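PDB 3IFU: Non-structural protein from Porcine reproductive and respiratory syndrome virus, which is, in this N-terminal piece of a viral polyprotein, a zinc-binding papain-like cysteine protease (Nsp1alpha) that probably also suppresses the host interferon response. Local coordinates for residues Val23-Thr26 with Arg27-Ser30; Ile84-Met87 with Thr88-Asn91. All coordinates share one frame; numbering follows the deposited sequence.

Both contacts are local turns, and they lie in series along the chain. Contact 1 comes first, in the N-terminal zinc finger: strand 23-25, paired antiparallel with strand 16-18, ends in a tight turn whose two cysteines hold a zinc ion. Contact 2 opens only after contact 1 has closed, in the cysteine proteinase part, where helix 81-87 ends and residues 88-91 lead toward helix 94-108. The two neither nest nor cross; their centres are 15 Å apart and their nearest atoms about 8 Å apart. Helix 94-108 links them, since side chains of both contacts pack on it, and both also touch the second subunit.

Contact 1. Residues Val23-Thr26 with Arg27-Ser30. With ZN (zinc ion), chain C.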
# COMPACT_ATOMS: atom_id res chain seq x y z
N VAL A 23 0.37 11.53 9.35
CA VAL A 23 0.40 11.03 10.71
C VAL A 23 -1.06 10.59 10.86
O VAL A 23 -1.97 11.37 10.60
CB VAL A 23 0.72 12.18 11.69
CG1 VAL A 23 0.57 11.72 13.12
CG2 VAL A 23 2.13 12.67 11.45
N TYR A 24 -1.28 9.34 11.23
CA TYR A 24 -2.64 8.82 11.39
C TYR A 24 -2.86 8.33 12.81
O TYR A 24 -1.92 7.99 13.51
CB TYR A 24 -2.92 7.65 10.44
CG TYR A 24 -2.97 7.96 8.96
CD1 TYR A 24 -1.83 7.88 8.16
CD2 TYR A 24 -4.18 8.29 8.34
CE1 TYR A 24 -1.90 8.11 6.78
CE2 TYR A 24 -4.26 8.53 6.97
CZ TYR A 24 -3.12 8.44 6.20
OH TYR A 24 -3.21 8.65 4.84
N CYS A 25 -4.12 8.28 13.22
CA CYS A 25 -4.49 7.81 14.54
C CYS A 25 -4.63 6.30 14.52
O CYS A 25 -5.22 5.73 13.61
CB CYS A 25 -5.80 8.44 14.97
SG CYS A 25 -6.50 7.68 16.45
N THR A 26 -4.07 5.65 15.54
CA THR A 26 -4.12 4.21 15.67
C THR A 26 -5.55 3.71 15.93
O THR A 26 -5.90 2.59 15.56
CB THR A 26 -3.19 3.75 16.81
OG1 THR A 26 -1.83 3.78 16.35
CG2 THR A 26 -3.53 2.36 17.26
N ARG A 27 -6.36 4.55 16.55
CA ARG A 27 -7.74 4.19 16.88
C ARG A 27 -8.79 4.25 15.77
O ARG A 27 -9.52 3.28 15.55
CB ARG A 27 -8.24 5.05 18.05
CG ARG A 27 -7.90 4.52 19.42
CD ARG A 27 -9.14 4.54 20.30
NE ARG A 27 -9.32 5.77 21.07
CZ ARG A 27 -8.52 6.15 22.08
NH1 ARG A 27 -7.49 5.40 22.44
NH2 ARG A 27 -8.78 7.28 22.73
N CYS A 28 -8.88 5.39 15.08
CA CYS A 28 -9.88 5.59 14.03
C CYS A 28 -9.33 5.62 12.60
O CYS A 28 -10.10 5.77 11.65
CB CYS A 28 -10.66 6.88 14.28
SG CYS A 28 -9.68 8.38 14.09
N LEU A 29 -8.01 5.51 12.46
CA LEU A 29 -7.37 5.51 11.14
C LEU A 29 -7.58 6.80 10.35
O LEU A 29 -7.44 6.82 9.13
CB LEU A 29 -7.88 4.32 10.33
CG LEU A 29 -7.79 2.98 11.08
CD1 LEU A 29 -8.58 1.90 10.36
CD2 LEU A 29 -6.33 2.60 11.23
N SER A 30 -7.91 7.89 11.05
CA SER A 30 -8.11 9.17 10.39
C SER A 30 -6.88 10.03 10.60
O SER A 30 -6.18 9.87 11.60
CB SER A 30 -9.33 9.88 10.98
OG SER A 30 -10.50 9.09 10.83
ZN ZN C . -8.61 8.88 16.23
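The CxxC knuckle of the N-terminal zinc finger brings Cys-25 and Cys-28 onto one zinc ion, each through an SG 2.4 Å from the metal. Cys-25 leaves strand 23-25 with SG anti to its backbone N (chi1 169°), which swings the sulfur over the start of the turn. Two backbone N-H groups point at this thiolate. The bond from Cys-28 N is long but nearly straight, 3.6 Å to Cys-25 SG with 164° at the hydrogen, whereas the N of Arg-27 lies nearer the same SG, at 3.1 Å, in a weak, bent bond. Such N-H...S bonds are the mark of a zinc knuckle, and they probably ease the negative charge gathered on the sulfur. Cys-28 reaches the metal with its SG between its own backbone N and carbonyl carbon (chi1 68°), and Ser-30 N makes a weak bond to that sulfur. Cys-8 and Cys-10 complete the four-cysteine site.

Beyond the metal site the backbone closes on itself. The amide of Cys-25 donates to Ser-30 O at 3.1 Å, while Leu-29 N returns a weak bond to Cys-25 O, 3.0 Å away. Leu-29 has positive phi, which lets the chain reverse here and run back beside the strand.

Tyr-24 adds a side-chain contact to this closure: its CD2 comes within 3.7 Å of Leu-29 O, the carbonyl standing obliquely to the ring. Its ring also meets Phe-17 of strand 16-18 at a low interplanar angle, and Tyr-24 packs on Pro-134 of the second subunit. Thr-26 lies against Met-98 and Ala-102 of helix 94-108, and Leu-29 against Phe-94 of the same helix, joining the finger to the proteinase part.

Contact 2. Residues Ile84-Met87 with Thr88-Asn91; sequences IARM and TSGN
Across the turn from Ala-85 to Ser-89, helix 81-87 gives way to an irregular segment, extended at Ser-89 and Gly-90, with Ala-85 O taking a weak backbone bond from Thr-88 N at 3.3 Å. The same carbonyl oxygen is gripped a second time, by the hydroxyl of Ser-89, whose OG donates to it over 2.8 Å from a position tilted 31° from the carbonyl plane. Ser-89 carries OG between its backbone N and carbonyl carbon (chi1 60°), a setting that turns the hydroxyl back toward the last turn of the helix.

Arg-86 reaches the departing chain from the helix side. Its CG starts anti to the backbone N, and bends at chi2 and chi3 curl the chain round until the guanidinium lies alongside residues 89 and 90. One end, NH1, makes a long, weak bond of 3.5 Å to Ser-89 O and stands 3.1 Å from Ser-89 OG. The other end, NH2, donates weakly to Gly-90 O at 3.1 Å; that oxygen lies at the guanidinium edge, near its plane. The group thus spans two successive carbonyls.

Met-87 faces the other way, its side chain packing on Val-138 and Val-140, the latter in strand 140-142. Ile-84 touches the same Val-140. Thr-88 and Ser-89 rest on Arg-97 of helix 94-108, and Arg-86 on Phe-94 of that helix and on Asn-161 of the second subunit.

With two donors on Ala-85 O and the two nitrogens of one guanidinium spread over consecutive peptide carbonyls, the chain leaving the helix is held by several bonds, most of them weak. The partial negative charge of these carbonyl oxygens probably offsets part of the arginine charge.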
# COMPACT_ATOMS: atom_id res chain seq x y z
N ILE A 84 3.26 -3.51 9.12
CA ILE A 84 3.32 -4.77 9.87
C ILE A 84 1.90 -5.23 10.23
O ILE A 84 1.60 -6.41 10.16
CB ILE A 84 4.16 -4.63 11.17
CG1 ILE A 84 5.63 -4.44 10.82
CG2 ILE A 84 3.96 -5.85 12.04
CD1 ILE A 84 6.50 -4.02 11.98
N ALA A 85 1.05 -4.29 10.60
CA ALA A 85 -0.32 -4.64 10.95
C ALA A 85 -1.11 -5.11 9.72
O ALA A 85 -1.85 -6.09 9.80
CB ALA A 85 -1.02 -3.46 11.61
N ARG A 86 -0.97 -4.42 8.59
CA ARG A 86 -1.72 -4.82 7.40
C ARG A 86 -1.32 -6.17 6.84
O ARG A 86 -2.18 -6.96 6.46
CB ARG A 86 -1.60 -3.81 6.27
CG ARG A 86 -2.66 -4.05 5.19
CD ARG A 86 -3.95 -3.34 5.60
NE ARG A 86 -5.19 -4.11 5.44
CZ ARG A 86 -5.43 -5.29 6.00
NH1 ARG A 86 -4.51 -5.87 6.76
NH2 ARG A 86 -6.62 -5.86 5.86
N MET A 87 -0.02 -6.43 6.78
CA MET A 87 0.49 -7.69 6.25
C MET A 87 0.27 -8.83 7.22
O MET A 87 0.39 -10.00 6.86
CB MET A 87 1.98 -7.56 5.94
CG MET A 87 2.34 -6.33 5.14
SD MET A 87 4.05 -6.30 4.57
CE MET A 87 4.91 -5.73 6.01
N THR A 88 -0.06 -8.49 8.46
CA THR A 88 -0.24 -9.48 9.51
C THR A 88 -1.70 -9.73 9.94
O THR A 88 -1.97 -10.46 10.89
CB THR A 88 0.67 -9.08 10.72
OG1 THR A 88 2.02 -9.48 10.46
CG2 THR A 88 0.24 -9.72 11.97
N SER A 89 -2.66 -9.16 9.21
CA SER A 89 -4.07 -9.35 9.53
C SER A 89 -4.93 -9.50 8.28
O SER A 89 -4.45 -9.34 7.16
CB SER A 89 -4.59 -8.17 10.35
OG SER A 89 -4.46 -6.95 9.63
N GLY A 90 -6.21 -9.80 8.48
CA GLY A 90 -7.14 -9.95 7.37
C GLY A 90 -8.11 -8.79 7.36
O GLY A 90 -7.88 -7.77 8.01
N ASN A 91 -9.22 -8.93 6.62
CA ASN A 91 -10.22 -7.87 6.54
C ASN A 91 -10.97 -7.66 7.85
O ASN A 91 -11.03 -6.53 8.36
CB ASN A 91 -11.23 -8.18 5.42
CG ASN A 91 -10.80 -7.60 4.08
OD1 ASN A 91 -9.67 -7.78 3.64
ND2 ASN A 91 -11.72 -6.90 3.42